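Local coordinates for protein PfkB (Polaromonas sp. JS666, PDB 4DU5) that probably catalyses the ATP-dependent phosphorylation of a sugar or related small molecule, as a member of the PfkB family of carbohydrate kinases, at residues 92-95 against 100-103; 148-153 against 174-179. All blocks are in the same frame, centred on the assembly; numbering follows the deposited sequence.

Interaction 1 of 2, residues 92-95 against 100-103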
ATOM      1  N   ALA A  92      11.429 -13.237  -4.090  1.00 31.38           N
ATOM      2  CA  ALA A  92      12.865 -13.401  -3.888  1.00 31.96           C
ATOM      3  C   ALA A  92      13.275 -13.742  -2.452  1.00 32.88           C
ATOM      4  O   ALA A  92      14.273 -14.451  -2.254  1.00 33.92           O
ATOM      5  CB  ALA A  92      13.620 -12.162  -4.372  1.00 31.28           C
ATOM      6  N   ALA A  93      12.558 -13.233  -1.447  1.00 33.15           N
ATOM      7  CA  ALA A  93      12.926 -13.541  -0.056  1.00 33.29           C
ATOM      8  C   ALA A  93      12.468 -14.939   0.311  1.00 33.67           C
ATOM      9  O   ALA A  93      13.102 -15.621   1.092  1.00 33.92           O
ATOM     10  CB  ALA A  93      12.378 -12.523   0.911  1.00 32.73           C
HETATM   11  N   MSE A  94      11.372 -15.372  -0.290  1.00 34.60           N
HETATM   12  CA  MSE A  94      10.888 -16.736  -0.130  1.00 35.66           C
HETATM   13  C   MSE A  94      11.768 -17.783  -0.828  1.00 35.60           C
HETATM   14  O   MSE A  94      11.911 -18.885  -0.317  1.00 36.25           O
HETATM   15  CB  MSE A  94       9.462 -16.832  -0.638  1.00 35.84           C
HETATM   16  CG  MSE A  94       8.569 -17.553   0.284  1.00 39.68           C
HETATM   17 SE   MSE A  94       8.564 -16.818   2.097  1.00 50.26          SE
HETATM   18  CE  MSE A  94       8.258 -14.912   1.716  1.00 46.68           C
ATOM     19  N   ALA A  95      12.352 -17.431  -1.975  1.00 35.14           N
ATOM     20  CA  ALA A  95      13.256 -18.305  -2.733  1.00 34.72           C
ATOM     21  C   ALA A  95      14.663 -18.371  -2.177  1.00 34.51           C
ATOM     22  O   ALA A  95      15.341 -19.369  -2.382  1.00 34.48           O
ATOM     23  CB  ALA A  95      13.327 -17.877  -4.198  1.00 35.02           C
ATOM     24  N   ASP A 100      10.506 -24.002  -2.805  1.00 34.35           N
ATOM     25  CA  ASP A 100      10.007 -24.154  -4.183  1.00 35.07           C
ATOM     26  C   ASP A 100       8.884 -23.124  -4.501  1.00 34.67           C
ATOM     27  O   ASP A 100       7.725 -23.264  -4.100  1.00 34.21           O
ATOM     28  CB  ASP A 100       9.598 -25.623  -4.453  1.00 35.07           C
ATOM     29  CG  ASP A 100       8.851 -25.832  -5.802  1.00 37.43           C
ATOM     30  OD1 ASP A 100       8.173 -24.913  -6.316  1.00 37.63           O
ATOM     31  OD2 ASP A 100       8.900 -26.970  -6.346  1.00 41.21           O
ATOM     32  N   CYS A 101       9.246 -22.096  -5.255  1.00 34.87           N
ATOM     33  CA  CYS A 101       8.292 -21.044  -5.627  1.00 35.45           C
ATOM     34  C   CYS A 101       7.612 -21.181  -7.022  1.00 34.63           C
ATOM     35  O   CYS A 101       6.854 -20.313  -7.453  1.00 35.64           O
ATOM     36  CB  CYS A 101       8.961 -19.670  -5.443  1.00 35.45           C
ATOM     37  SG  CYS A 101       9.222 -19.223  -3.679  1.00 37.89           S
ATOM     38  N   SER A 102       7.861 -22.282  -7.707  1.00 33.62           N
ATOM     39  CA  SER A 102       7.312 -22.526  -9.047  1.00 32.45           C
ATOM     40  C   SER A 102       5.803 -22.321  -9.142  1.00 31.93           C
ATOM     41  O   SER A 102       5.271 -22.119 -10.223  1.00 32.11           O
ATOM     42  CB  SER A 102       7.669 -23.946  -9.512  1.00 32.02           C
ATOM     43  OG  SER A 102       7.192 -24.905  -8.589  1.00 30.35           O
ATOM     44  N   HIS A 103       5.111 -22.371  -8.016  1.00 31.23           N
ATOM     45  CA  HIS A 103       3.662 -22.245  -8.060  1.00 30.45           C
ATOM     46  C   HIS A 103       3.176 -20.955  -7.460  1.00 30.24           C
ATOM     47  O   HIS A 103       2.003 -20.830  -7.078  1.00 29.55           O
ATOM     48  CB  HIS A 103       2.973 -23.468  -7.466  1.00 30.42           C
ATOM     49  CG  HIS A 103       3.056 -24.666  -8.355  1.00 29.16           C
ATOM     50  ND1 HIS A 103       1.945 -25.239  -8.935  1.00 27.40           N
ATOM     51  CD2 HIS A 103       4.125 -25.358  -8.816  1.00 27.15           C
ATOM     52  CE1 HIS A 103       2.324 -26.245  -9.706  1.00 26.60           C
ATOM     53  NE2 HIS A 103       3.639 -26.353  -9.633  1.00 27.63           N
TER
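Cys-101 lays its sulfur against the last turn of helix 85-95, overlapping the root of the selenomethionine Met-94 rather than its tip. SG of Cys-101 lies 3.9 Å from CB of Met-94. The backbone N of Ala-95 is 4.0 Å from SG of Cys-101, and the methyl CB of Ala-95 is a looser neighbour of SG of Cys-101 at 4.4 Å. One thiol thus meets two consecutive helix residues. The chi1 of Cys-101, -71°, sets SG anti to its own carbonyl carbon, the position from which it meets Met-94 and Ala-95. The chain of Met-94 bends at chi2 and chi3, and SE of Met-94 ends 6.3 Å from SG of Cys-101; the side chain also packs on Thr-62 and Ile-66 of helix 60-70. The contact closes the end of a beta-alpha-beta unit, strand 75-81, helix 85-95 and strand 100-106, whose two strands are parallel neighbours at one margin of the large mixed sheet. Asp-100 ties the start of the incoming strand to that sheet through backbone bonds with Val-75 and Trp-77. Where the chain turns its corner at Ser-102 and His-103, the Asp-100 carboxylate reaches forward along the chain: OD1 of Asp-100 accepts from N of Ser-102 at 3.0 Å, an Asx turn, with the donor nearly in line with the C-O bond and an N-H...O angle of 136°.

Interaction 2 of 2, residues 148-153 against 174-179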
ATOM      1  N   ALA A 148      -1.418 -32.813  -9.682  1.00 41.88           N
ATOM      2  CA  ALA A 148      -0.197 -33.631  -9.743  1.00 41.55           C
ATOM      3  C   ALA A 148       0.902 -33.105  -8.816  1.00 41.01           C
ATOM      4  O   ALA A 148       1.644 -33.903  -8.191  1.00 41.64           O
ATOM      5  CB  ALA A 148       0.342 -33.739 -11.198  1.00 41.80           C
ATOM      6  N   TRP A 149       1.003 -31.769  -8.735  1.00 39.31           N
ATOM      7  CA  TRP A 149       2.089 -31.095  -8.005  1.00 37.03           C
ATOM      8  C   TRP A 149       1.946 -31.251  -6.489  1.00 36.77           C
ATOM      9  O   TRP A 149       2.933 -31.462  -5.776  1.00 36.61           O
ATOM     10  CB  TRP A 149       2.137 -29.618  -8.369  1.00 36.07           C
ATOM     11  CG  TRP A 149       3.159 -28.862  -7.636  1.00 32.49           C
ATOM     12  CD1 TRP A 149       4.512 -28.942  -7.801  1.00 31.41           C
ATOM     13  CD2 TRP A 149       2.934 -27.900  -6.616  1.00 29.54           C
ATOM     14  NE1 TRP A 149       5.149 -28.098  -6.931  1.00 31.15           N
ATOM     15  CE2 TRP A 149       4.200 -27.443  -6.187  1.00 30.51           C
ATOM     16  CE3 TRP A 149       1.791 -27.381  -6.016  1.00 30.56           C
ATOM     17  CZ2 TRP A 149       4.351 -26.476  -5.192  1.00 28.93           C
ATOM     18  CZ3 TRP A 149       1.938 -26.417  -5.008  1.00 30.05           C
ATOM     19  CH2 TRP A 149       3.208 -25.982  -4.610  1.00 30.17           C
ATOM     20  N   LEU A 150       0.714 -31.110  -6.029  1.00 35.87           N
ATOM     21  CA  LEU A 150       0.357 -31.250  -4.654  1.00 35.96           C
ATOM     22  C   LEU A 150       0.764 -32.649  -4.175  1.00 36.63           C
ATOM     23  O   LEU A 150       1.605 -32.807  -3.257  1.00 37.09           O
ATOM     24  CB  LEU A 150      -1.154 -31.117  -4.565  1.00 36.05           C
ATOM     25  CG  LEU A 150      -1.812 -30.454  -3.371  1.00 34.76           C
ATOM     26  CD1 LEU A 150      -3.312 -30.774  -3.360  1.00 31.78           C
ATOM     27  CD2 LEU A 150      -1.118 -30.896  -2.109  1.00 34.18           C
ATOM     28  N   LEU A 151       0.172 -33.655  -4.821  1.00 36.32           N
ATOM     29  CA  LEU A 151       0.409 -35.053  -4.537  1.00 35.68           C
ATOM     30  C   LEU A 151       1.890 -35.445  -4.551  1.00 35.46           C
ATOM     31  O   LEU A 151       2.240 -36.534  -4.114  1.00 36.00           O
ATOM     32  CB  LEU A 151      -0.380 -35.889  -5.530  1.00 35.74           C
ATOM     33  CG  LEU A 151      -1.860 -36.232  -5.237  1.00 37.44           C
ATOM     34  CD1 LEU A 151      -2.629 -35.206  -4.388  1.00 36.74           C
ATOM     35  CD2 LEU A 151      -2.609 -36.518  -6.556  1.00 38.32           C
ATOM     36  N   SER A 152       2.765 -34.562  -5.022  1.00 34.63           N
ATOM     37  CA  SER A 152       4.176 -34.907  -5.148  1.00 34.01           C
ATOM     38  C   SER A 152       4.968 -34.546  -3.884  1.00 34.20           C
ATOM     39  O   SER A 152       6.216 -34.652  -3.844  1.00 34.79           O
ATOM     40  CB  SER A 152       4.786 -34.250  -6.403  1.00 34.07           C
ATOM     41  OG  SER A 152       5.311 -32.959  -6.162  1.00 31.76           O
ATOM     42  N   ALA A 153       4.248 -34.089  -2.866  1.00 33.18           N
ATOM     43  CA  ALA A 153       4.859 -33.739  -1.573  1.00 32.36           C
ATOM     44  C   ALA A 153       4.320 -34.733  -0.567  1.00 31.24           C
ATOM     45  O   ALA A 153       3.226 -35.289  -0.764  1.00 31.81           O
ATOM     46  CB  ALA A 153       4.490 -32.264  -1.164  1.00 32.37           C
ATOM     47  N   ARG A 174     -10.512 -26.442   1.733  1.00 42.62           N
ATOM     48  CA  ARG A 174     -11.317 -27.659   1.695  1.00 43.39           C
ATOM     49  C   ARG A 174     -10.866 -28.671   0.650  1.00 44.27           C
ATOM     50  O   ARG A 174     -10.623 -29.826   0.992  1.00 44.95           O
ATOM     51  CB  ARG A 174     -12.792 -27.323   1.479  1.00 43.47           C
ATOM     52  CG  ARG A 174     -13.344 -26.418   2.534  1.00 44.47           C
ATOM     53  CD  ARG A 174     -14.639 -26.959   3.089  1.00 47.81           C
ATOM     54  NE  ARG A 174     -15.801 -26.535   2.310  1.00 50.41           N
ATOM     55  CZ  ARG A 174     -16.503 -25.427   2.546  1.00 50.30           C
ATOM     56  NH1 ARG A 174     -16.171 -24.616   3.540  1.00 48.54           N
ATOM     57  NH2 ARG A 174     -17.539 -25.129   1.776  1.00 52.07           N
ATOM     58  N   LYS A 175     -10.745 -28.249  -0.607  1.00 44.94           N
ATOM     59  CA  LYS A 175     -10.400 -29.174  -1.682  1.00 46.38           C
ATOM     60  C   LYS A 175      -8.948 -29.636  -1.617  1.00 46.32           C
ATOM     61  O   LYS A 175      -8.625 -30.799  -1.889  1.00 46.52           O
ATOM     62  CB  LYS A 175     -10.671 -28.545  -3.056  1.00 47.03           C
ATOM     63  CG  LYS A 175     -11.185 -29.549  -4.088  1.00 49.03           C
ATOM     64  CD  LYS A 175     -12.754 -29.615  -4.070  1.00 53.43           C
ATOM     65  CE  LYS A 175     -13.303 -31.009  -4.480  1.00 54.56           C
ATOM     66  NZ  LYS A 175     -12.410 -31.683  -5.488  1.00 55.62           N
ATOM     67  N   THR A 176      -8.069 -28.702  -1.287  1.00 46.36           N
ATOM     68  CA  THR A 176      -6.650 -29.001  -1.063  1.00 46.53           C
ATOM     69  C   THR A 176      -6.458 -30.160  -0.053  1.00 46.34           C
ATOM     70  O   THR A 176      -5.721 -31.109  -0.315  1.00 46.29           O
ATOM     71  CB  THR A 176      -5.905 -27.694  -0.649  1.00 46.27           C
ATOM     72  OG1 THR A 176      -5.272 -27.139  -1.812  1.00 46.76           O
ATOM     73  CG2 THR A 176      -4.867 -27.949   0.362  1.00 46.44           C
HETATM   74  N   MSE A 177      -7.159 -30.086   1.078  1.00 45.99           N
HETATM   75  CA  MSE A 177      -7.090 -31.118   2.100  1.00 45.78           C
HETATM   76  C   MSE A 177      -7.663 -32.458   1.616  1.00 45.98           C
HETATM   77  O   MSE A 177      -6.933 -33.456   1.604  1.00 45.50           O
HETATM   78  CB  MSE A 177      -7.737 -30.624   3.393  1.00 45.30           C
HETATM   79  CG  MSE A 177      -6.871 -29.581   4.099  1.00 45.83           C
HETATM   80 SE   MSE A 177      -7.756 -28.395   5.427  1.00 48.05          SE
HETATM   81  CE  MSE A 177      -7.004 -26.694   4.846  1.00 46.47           C
ATOM     82  N   ASP A 178      -8.940 -32.451   1.191  1.00 46.30           N
ATOM     83  CA  ASP A 178      -9.638 -33.601   0.581  1.00 46.43           C
ATOM     84  C   ASP A 178      -8.725 -34.420  -0.321  1.00 46.45           C
ATOM     85  O   ASP A 178      -8.618 -35.644  -0.191  1.00 46.40           O
ATOM     86  CB  ASP A 178     -10.854 -33.127  -0.231  1.00 46.57           C
ATOM     87  CG  ASP A 178     -12.067 -32.768   0.645  1.00 48.55           C
ATOM     88  OD1 ASP A 178     -12.059 -33.044   1.856  1.00 51.61           O
ATOM     89  OD2 ASP A 178     -13.055 -32.208   0.129  1.00 50.62           O
ATOM     90  N   LEU A 179      -8.054 -33.719  -1.221  1.00 46.59           N
ATOM     91  CA  LEU A 179      -7.239 -34.328  -2.240  1.00 47.14           C
ATOM     92  C   LEU A 179      -6.111 -35.100  -1.579  1.00 47.99           C
ATOM     93  O   LEU A 179      -5.904 -36.292  -1.842  1.00 48.66           O
ATOM     94  CB  LEU A 179      -6.681 -33.215  -3.124  1.00 46.91           C
ATOM     95  CG  LEU A 179      -6.842 -33.112  -4.650  1.00 46.22           C
ATOM     96  CD1 LEU A 179      -7.739 -34.169  -5.285  1.00 44.92           C
ATOM     97  CD2 LEU A 179      -7.339 -31.704  -4.961  1.00 43.99           C
TER
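The end of a short helix and the turn after it face a helix at moderate range, with CA of Leu-150 8.2 Å from CA of Thr-176 and CA of Leu-151 8.0 Å from CA of Leu-179. Residues 174-179 belong to helix 169-182, whereas 148-153 leave the short helix 147-150 through a type I beta turn, in which N of Ala-153 donates to O of Leu-150 at 3.0 Å. OG of Ser-152 also reaches back to O of Trp-149, at 2.8 Å, approaching 25° from the carbonyl plane. The turn delivers the chain into strand 153-159, and helix 169-182 then connects that strand to its parallel neighbour 186-190. Leu-150 bridges the gap: its outstretched chain, chi2 -165°, carries CD1 to 3.9 Å from the carbonyl O of Thr-176 and to 4.2 Å from CB of Leu-179, and the side chains of Leu-150 and Leu-179 cross obliquely. Leu-151 adds a looser touch at the margin, its CD1 4.3 Å from O of Leu-179. Around this pair, Leu-150 also packs on Ile-145 and Met-180, and Thr-176 on Phe-32 and Leu-156. CD1 of Leu-150 and of Leu-151 rests against the helix, on carbonyl oxygens and, for Leu-150, on CB of Leu-179; with no polar bond between the segments, the contact is consistent with van der Waals packing, without directional bonds to fix their spacing.

How the interactions relate
Along the chain the contacts come in series: interaction 1 closes at residue 103 before interaction 2 opens at 148, and their centres lie 19 Å apart, each about 17 Å from the centre of the chain. Interaction 1 includes the edge strand 100-106 of the large mixed sheet, and interaction 2 lies where the chain enters its strand 153-159, with 75-81 and 27-32 between these two strands. They nevertheless meet directly, since the rings of His-103 and Trp-149 stack and Asp-100 and Ser-102 also touch that tryptophan. Trp-149, from helix 147-150, therefore joins the two sites directly, toward the periphery of the presumed kinase fold.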